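Local coordinates for hypothetical membrane protein (Corynebacterium glutamicum, PDB 6JS9), which binds heme through its N-terminal HtaA domain and probably passes it on within the corynebacterial heme-uptake machinery, at residues A[165-168]-A[169-173]; A[17-20]-A[21-25]. All coordinates share one frame; numbering follows the deposited sequence.

Contact 1: A[165-168]-A[169-173]; sequences GFYE and TGEAL. With HEM (protoporphyrin IX containing Fe), chain C.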
loop_
_atom_site.group_PDB
_atom_site.type_symbol
_atom_site.label_atom_id
_atom_site.label_comp_id
_atom_site.label_asym_id
_atom_site.label_seq_id
_atom_site.Cartn_x
_atom_site.Cartn_y
_atom_site.Cartn_z
ATOM N N GLY A 165 9.608 10.204 -8.291
ATOM C CA GLY A 165 10.511 11.134 -7.640
ATOM C C GLY A 165 9.882 12.436 -7.211
ATOM O O GLY A 165 10.608 13.385 -6.900
ATOM N N PHE A 166 8.548 12.522 -7.203
ATOM C CA PHE A 166 7.866 13.742 -6.784
ATOM C C PHE A 166 7.863 13.900 -5.271
ATOM O O PHE A 166 7.932 15.028 -4.768
ATOM C CB PHE A 166 6.427 13.753 -7.321
ATOM C CG PHE A 166 6.339 13.885 -8.828
ATOM C CD1 PHE A 166 6.541 12.783 -9.654
ATOM C CD2 PHE A 166 6.060 15.114 -9.416
ATOM C CE1 PHE A 166 6.464 12.905 -11.045
ATOM C CE2 PHE A 166 5.983 15.243 -10.800
ATOM C CZ PHE A 166 6.185 14.142 -11.616
ATOM N N TYR A 167 7.780 12.794 -4.536
ATOM C CA TYR A 167 7.944 12.805 -3.094
ATOM C C TYR A 167 9.412 12.637 -2.736
ATOM O O TYR A 167 10.174 12.006 -3.469
ATOM C CB TYR A 167 7.148 11.672 -2.449
ATOM C CG TYR A 167 5.658 11.700 -2.713
ATOM C CD1 TYR A 167 4.907 12.865 -2.524
ATOM C CD2 TYR A 167 4.999 10.562 -3.153
ATOM C CE1 TYR A 167 3.540 12.878 -2.756
ATOM C CE2 TYR A 167 3.634 10.570 -3.394
ATOM C CZ TYR A 167 2.905 11.724 -3.189
ATOM O OH TYR A 167 1.532 11.708 -3.419
ATOM N N GLU A 168 9.796 13.195 -1.590
ATOM C CA GLU A 168 11.125 12.985 -1.035
ATOM C C GLU A 168 11.121 11.745 -0.148
ATOM O O GLU A 168 10.103 11.397 0.460
ATOM C CB GLU A 168 11.577 14.194 -0.216
ATOM C CG GLU A 168 11.457 15.530 -0.936
ATOM C CD GLU A 168 12.372 15.635 -2.152
ATOM O OE1 GLU A 168 13.578 15.327 -2.020
ATOM O OE2 GLU A 168 11.881 16.022 -3.242
ATOM N N THR A 169 12.274 11.081 -0.072
ATOM C CA THR A 169 12.431 9.981 0.871
ATOM C C THR A 169 12.005 10.414 2.270
ATOM O O THR A 169 12.329 11.516 2.725
ATOM C CB THR A 169 13.884 9.497 0.900
ATOM O OG1 THR A 169 14.257 9.020 -0.397
ATOM C CG2 THR A 169 14.049 8.361 1.915
ATOM N N GLY A 170 11.267 9.538 2.948
ATOM C CA GLY A 170 10.830 9.811 4.296
ATOM C C GLY A 170 9.576 10.642 4.390
ATOM O O GLY A 170 9.151 10.966 5.508
ATOM N N GLU A 171 8.956 10.981 3.259
ATOM C CA GLU A 171 7.757 11.801 3.297
ATOM C C GLU A 171 6.610 11.054 3.960
ATOM O O GLU A 171 6.450 9.841 3.789
ATOM C CB GLU A 171 7.350 12.230 1.894
ATOM C CG GLU A 171 6.558 13.515 1.915
ATOM C CD GLU A 171 6.691 14.319 0.635
ATOM O OE1 GLU A 171 7.810 14.431 0.083
ATOM O OE2 GLU A 171 5.656 14.842 0.185
ATOM N N ALA A 172 5.814 11.790 4.731
ATOM C CA ALA A 172 4.653 11.195 5.371
ATOM C C ALA A 172 3.620 10.802 4.325
ATOM O O ALA A 172 3.415 11.506 3.329
ATOM C CB ALA A 172 4.039 12.164 6.378
ATOM N N LEU A 173 2.991 9.661 4.542
ATOM C CA LEU A 173 1.886 9.198 3.727
ATOM C C LEU A 173 0.647 9.180 4.616
ATOM O O LEU A 173 0.663 9.726 5.723
ATOM C CB LEU A 173 2.219 7.835 3.110
ATOM C CG LEU A 173 3.471 7.729 2.227
ATOM C CD1 LEU A 173 3.741 6.254 1.888
ATOM C CD2 LEU A 173 3.385 8.605 0.934
HETATM C CHA HEM C . 2.486 15.556 -9.119
HETATM C CHB HEM C . 3.635 10.930 -10.059
HETATM C CHC HEM C . 3.517 11.754 -14.856
HETATM C CHD HEM C . 2.822 16.467 -13.902
HETATM C C1A HEM C . 2.782 14.216 -8.945
HETATM C C2A HEM C . 2.836 13.502 -7.686
HETATM C C3A HEM C . 3.147 12.224 -7.928
HETATM C C4A HEM C . 3.303 12.079 -9.368
HETATM C CMA HEM C . 3.310 11.121 -6.845
HETATM C CAA HEM C . 2.556 14.138 -6.318
HETATM C CBA HEM C . 1.053 14.370 -6.171
HETATM C CGA HEM C . 0.783 14.876 -4.782
HETATM O O1A HEM C . 0.634 14.032 -3.853
HETATM O O2A HEM C . 0.732 16.125 -4.619
HETATM C C1B HEM C . 3.713 10.758 -11.426
HETATM C C2B HEM C . 4.070 9.511 -12.088
HETATM C C3B HEM C . 4.040 9.727 -13.422
HETATM C C4B HEM C . 3.654 11.120 -13.636
HETATM C CMB HEM C . 4.406 8.208 -11.305
HETATM C CAB HEM C . 4.317 8.769 -14.618
HETATM C CBB HEM C . 4.658 7.478 -14.505
HETATM C C1C HEM C . 3.334 13.116 -15.036
HETATM C C2C HEM C . 3.234 13.810 -16.303
HETATM C C3C HEM C . 3.041 15.116 -16.042
HETATM C C4C HEM C . 2.999 15.284 -14.597
HETATM C CMC HEM C . 3.351 13.082 -17.658
HETATM C CAC HEM C . 2.873 16.299 -17.034
HETATM C CBC HEM C . 2.940 16.173 -18.358
HETATM C C1D HEM C . 2.649 16.641 -12.538
HETATM C C2D HEM C . 2.339 17.892 -11.849
HETATM C C3D HEM C . 2.250 17.636 -10.529
HETATM C C4D HEM C . 2.497 16.223 -10.331
HETATM C CMD HEM C . 2.138 19.273 -12.520
HETATM C CAD HEM C . 1.918 18.627 -9.385
HETATM C CBD HEM C . 0.388 18.615 -9.278
HETATM C CGD HEM C . -0.125 19.517 -8.179
HETATM O O1D HEM C . -1.328 19.864 -8.240
HETATM O O2D HEM C . 0.643 19.897 -7.252
HETATM N NA HEM C . 3.066 13.311 -9.943
HETATM N NB HEM C . 3.474 11.712 -12.406
HETATM N NC HEM C . 3.167 14.043 -14.029
HETATM N ND HEM C . 2.729 15.655 -11.565
HETATM FE FE HEM C . 2.801 13.621 -11.994
#
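Glu171 holds CG anti to its backbone N (chi1 -154°) and runs extended beyond it, which carries its carboxylate back across the type II beta turn Glu168 to Glu171 to the chain at Tyr167 and Glu168. Glu171 OE1 accepts the N-H of Glu168, 2.9 Å from Glu168 N, on the anti side of the carboxylate and tilted out of its plane. The turn closes with Glu171 N to Glu168 O at 3.1 Å, and Gly170 supplies the positive phi it needs. Glu171 OE2, which also pairs with Arg18, lies 3.4 Å from CD1 of the Tyr167 ring, the ring and carboxylate planes standing 75° apart. The turn lies in the loop between helix 157-162 and strand 177-183, and the two residues just before it, Phe166 and Tyr167, line the heme pocket. Turning CG of Phe166 beside the backbone N (chi1 -68°) swings its ring away from the turn and onto the porphyrin face, with heme NA 3.3 Å above the ring plane, over its centre; Phe166 CZ is 3.4 Å from the iron. The Tyr167 ring has heme O1A at its edge, near its plane, and Tyr167 OH donates a short hydrogen bond of 2.5 Å to it.

Contact 2: A[17-20]-A[21-25]; sequences FRQS and FRNYI. With HEM (protoporphyrin IX containing Fe), chain C.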
loop_
_atom_site.group_PDB
_atom_site.type_symbol
_atom_site.label_atom_id
_atom_site.label_comp_id
_atom_site.label_asym_id
_atom_site.label_seq_id
_atom_site.Cartn_x
_atom_site.Cartn_y
_atom_site.Cartn_z
ATOM N N PHE A 17 -2.898 4.901 0.692
ATOM C CA PHE A 17 -1.580 5.389 0.271
ATOM C C PHE A 17 -1.350 6.833 0.715
ATOM O O PHE A 17 -0.622 7.074 1.687
ATOM C CB PHE A 17 -1.395 5.245 -1.249
ATOM C CG PHE A 17 -0.073 5.764 -1.758
ATOM C CD1 PHE A 17 1.124 5.253 -1.276
ATOM C CD2 PHE A 17 -0.028 6.749 -2.736
ATOM C CE1 PHE A 17 2.359 5.729 -1.743
ATOM C CE2 PHE A 17 1.196 7.221 -3.222
ATOM C CZ PHE A 17 2.397 6.697 -2.717
ATOM N N ARG A 18 -1.961 7.799 0.026
ATOM C CA ARG A 18 -1.746 9.209 0.358
ATOM C C ARG A 18 -2.856 10.050 -0.251
ATOM O O ARG A 18 -3.031 10.048 -1.475
ATOM C CB ARG A 18 -0.386 9.687 -0.136
ATOM C CG ARG A 18 -0.221 11.175 0.017
ATOM C CD ARG A 18 1.203 11.569 0.280
ATOM N NE ARG A 18 1.346 13.003 0.077
ATOM C CZ ARG A 18 2.407 13.710 0.428
ATOM N NH1 ARG A 18 3.435 13.113 1.015
ATOM N NH2 ARG A 18 2.435 15.016 0.183
ATOM N N GLN A 19 -3.588 10.789 0.587
ATOM C CA GLN A 19 -4.777 11.473 0.091
ATOM C C GLN A 19 -4.440 12.447 -1.037
ATOM O O GLN A 19 -5.199 12.563 -2.006
ATOM C CB GLN A 19 -5.496 12.208 1.221
ATOM C CG GLN A 19 -6.873 12.700 0.796
ATOM C CD GLN A 19 -7.607 13.403 1.906
ATOM O OE1 GLN A 19 -6.991 14.002 2.787
ATOM N NE2 GLN A 19 -8.930 13.331 1.880
ATOM N N SER A 20 -3.316 13.157 -0.933
ATOM C CA SER A 20 -2.969 14.106 -1.992
ATOM C C SER A 20 -2.740 13.402 -3.320
ATOM O O SER A 20 -3.010 13.976 -4.383
ATOM C CB SER A 20 -1.730 14.917 -1.609
ATOM O OG SER A 20 -0.561 14.115 -1.672
ATOM N N PHE A 21 -2.241 12.166 -3.289
ATOM C CA PHE A 21 -2.106 11.417 -4.530
ATOM C C PHE A 21 -3.468 11.022 -5.089
ATOM O O PHE A 21 -3.714 11.160 -6.295
ATOM C CB PHE A 21 -1.234 10.184 -4.323
ATOM C CG PHE A 21 -0.921 9.466 -5.596
ATOM C CD1 PHE A 21 -0.123 10.072 -6.561
ATOM C CD2 PHE A 21 -1.424 8.199 -5.841
ATOM C CE1 PHE A 21 0.173 9.420 -7.733
ATOM C CE2 PHE A 21 -1.129 7.545 -7.017
ATOM C CZ PHE A 21 -0.331 8.159 -7.967
ATOM N N ARG A 22 -4.368 10.517 -4.235
ATOM C CA ARG A 22 -5.712 10.187 -4.709
ATOM C C ARG A 22 -6.395 11.412 -5.303
ATOM O O ARG A 22 -7.104 11.305 -6.311
ATOM C CB ARG A 22 -6.570 9.601 -3.576
ATOM C CG ARG A 22 -5.987 8.341 -2.928
ATOM C CD ARG A 22 -7.031 7.539 -2.139
ATOM N NE ARG A 22 -7.767 8.334 -1.159
ATOM C CZ ARG A 22 -7.276 8.716 0.016
ATOM N NH1 ARG A 22 -6.038 8.386 0.359
ATOM N NH2 ARG A 22 -8.017 9.437 0.840
ATOM N N ASN A 23 -6.204 12.581 -4.676
ATOM C CA ASN A 23 -6.788 13.813 -5.188
ATOM C C ASN A 23 -6.123 14.218 -6.495
ATOM O O ASN A 23 -6.801 14.611 -7.451
ATOM C CB ASN A 23 -6.643 14.938 -4.164
ATOM C CG ASN A 23 -7.606 14.812 -2.993
ATOM O OD1 ASN A 23 -8.606 14.092 -3.053
ATOM N ND2 ASN A 23 -7.316 15.541 -1.927
ATOM N N TYR A 24 -4.792 14.144 -6.535
ATOM C CA TYR A 24 -4.044 14.392 -7.758
ATOM C C TYR A 24 -4.604 13.568 -8.918
ATOM O O TYR A 24 -4.870 14.105 -10.002
ATOM C CB TYR A 24 -2.564 14.090 -7.499
ATOM C CG TYR A 24 -1.739 13.895 -8.742
ATOM C CD1 TYR A 24 -1.444 14.965 -9.588
ATOM C CD2 TYR A 24 -1.247 12.641 -9.068
ATOM C CE1 TYR A 24 -0.691 14.775 -10.722
ATOM C CE2 TYR A 24 -0.486 12.443 -10.193
ATOM C CZ TYR A 24 -0.213 13.514 -11.025
ATOM O OH TYR A 24 0.535 13.314 -12.161
ATOM N N ILE A 25 -4.858 12.274 -8.675
ATOM C CA ILE A 25 -5.363 11.365 -9.707
ATOM C C ILE A 25 -6.799 11.713 -10.087
ATOM O O ILE A 25 -7.151 11.757 -11.273
ATOM C CB ILE A 25 -5.266 9.899 -9.228
ATOM C CG1 ILE A 25 -3.817 9.392 -9.227
ATOM C CG2 ILE A 25 -6.219 8.969 -10.040
ATOM C CD1 ILE A 25 -3.092 9.543 -10.547
HETATM C CHA HEM C . 2.486 15.556 -9.119
HETATM C CHB HEM C . 3.635 10.930 -10.059
HETATM C CHC HEM C . 3.517 11.754 -14.856
HETATM C CHD HEM C . 2.822 16.467 -13.902
HETATM C C1A HEM C . 2.782 14.216 -8.945
HETATM C C2A HEM C . 2.836 13.502 -7.686
HETATM C C3A HEM C . 3.147 12.224 -7.928
HETATM C C4A HEM C . 3.303 12.079 -9.368
HETATM C CMA HEM C . 3.310 11.121 -6.845
HETATM C CAA HEM C . 2.556 14.138 -6.318
HETATM C CBA HEM C . 1.053 14.370 -6.171
HETATM C CGA HEM C . 0.783 14.876 -4.782
HETATM O O1A HEM C . 0.634 14.032 -3.853
HETATM O O2A HEM C . 0.732 16.125 -4.619
HETATM C C1B HEM C . 3.713 10.758 -11.426
HETATM C C2B HEM C . 4.070 9.511 -12.088
HETATM C C3B HEM C . 4.040 9.727 -13.422
HETATM C C4B HEM C . 3.654 11.120 -13.636
HETATM C CMB HEM C . 4.406 8.208 -11.305
HETATM C CAB HEM C . 4.317 8.769 -14.618
HETATM C CBB HEM C . 4.658 7.478 -14.505
HETATM C C1C HEM C . 3.334 13.116 -15.036
HETATM C C2C HEM C . 3.234 13.810 -16.303
HETATM C C3C HEM C . 3.041 15.116 -16.042
HETATM C C4C HEM C . 2.999 15.284 -14.597
HETATM C CMC HEM C . 3.351 13.082 -17.658
HETATM C CAC HEM C . 2.873 16.299 -17.034
HETATM C CBC HEM C . 2.940 16.173 -18.358
HETATM C C1D HEM C . 2.649 16.641 -12.538
HETATM C C2D HEM C . 2.339 17.892 -11.849
HETATM C C3D HEM C . 2.250 17.636 -10.529
HETATM C C4D HEM C . 2.497 16.223 -10.331
HETATM C CMD HEM C . 2.138 19.273 -12.520
HETATM C CAD HEM C . 1.918 18.627 -9.385
HETATM C CBD HEM C . 0.388 18.615 -9.278
HETATM C CGD HEM C . -0.125 19.517 -8.179
HETATM O O1D HEM C . -1.328 19.864 -8.240
HETATM O O2D HEM C . 0.643 19.897 -7.252
HETATM N NA HEM C . 3.066 13.311 -9.943
HETATM N NB HEM C . 3.474 11.712 -12.406
HETATM N NC HEM C . 3.167 14.043 -14.029
HETATM N ND HEM C . 2.729 15.655 -11.565
HETATM FE FE HEM C . 2.801 13.621 -11.994
#
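The N-terminal turns of helix 19-26, with Arg18 as N-cap, carry the axial ligand of the heme iron and one grip on a propionate. Arg18 O accepts Arg22 N at 3.1 Å and, weakly, Phe21 N; the next two bonds, Asn23 N to Gln19 O and Tyr24 N to Ser20 O, continue the i to i+4 pattern of the alpha helix. Tyr24 leaves it with CG anti to the backbone N (chi1 162°), placing one ring face against the porphyrin near C1A and its OH 2.3 Å from the iron. His77 hydrogen-bonds the same OH. One turn earlier, Ser20 OG donates a very short bond of 2.5 Å to heme O1A while receiving Arg18 NE at 2.8 Å, nearly in the guanidinium plane. Phe17 directs its ring edge at the face of Phe21 in an offset edge-to-face pair, centroids 5.5 Å apart and planes at 89°; CD1 of Phe21 meets the heme methyl CMA at 3.6 Å. On the flank of the helix, Arg22 bends at chi3 and lays a guanidinium face over Gln19 CA, with NH1 in a salt bridge to Asp174. The Arg18 NE bond probably helps to orient the serine hydroxyl; the arginine charge, although shared with Glu171 through a salt bridge, and the N-terminal end of the helix would probably help stabilise the propionate, while the histidine bond may tune the phenol as an iron ligand.

How the contacts relate
From the N terminus, the chain runs through strand 11-14 into contact 2, a local contact at the start of helix 19-26, and much later, past helix 157-162, reaches contact 1 in the loop before strand 177-183. The two lie in series, neither nested nor crossed; contact 1 closes a tight turn, while contact 2 closes no loop and lies along the first turns of the helix. In space their centres are about 13 Å apart, and they touch directly: Arg18 NH1 bridges to Glu171 OE2 at 2.9 Å, and Leu173 CB packs on Phe17 O at 3.3 Å. Together they join the helix to the late loop, with heme between Phe166 and Tyr24.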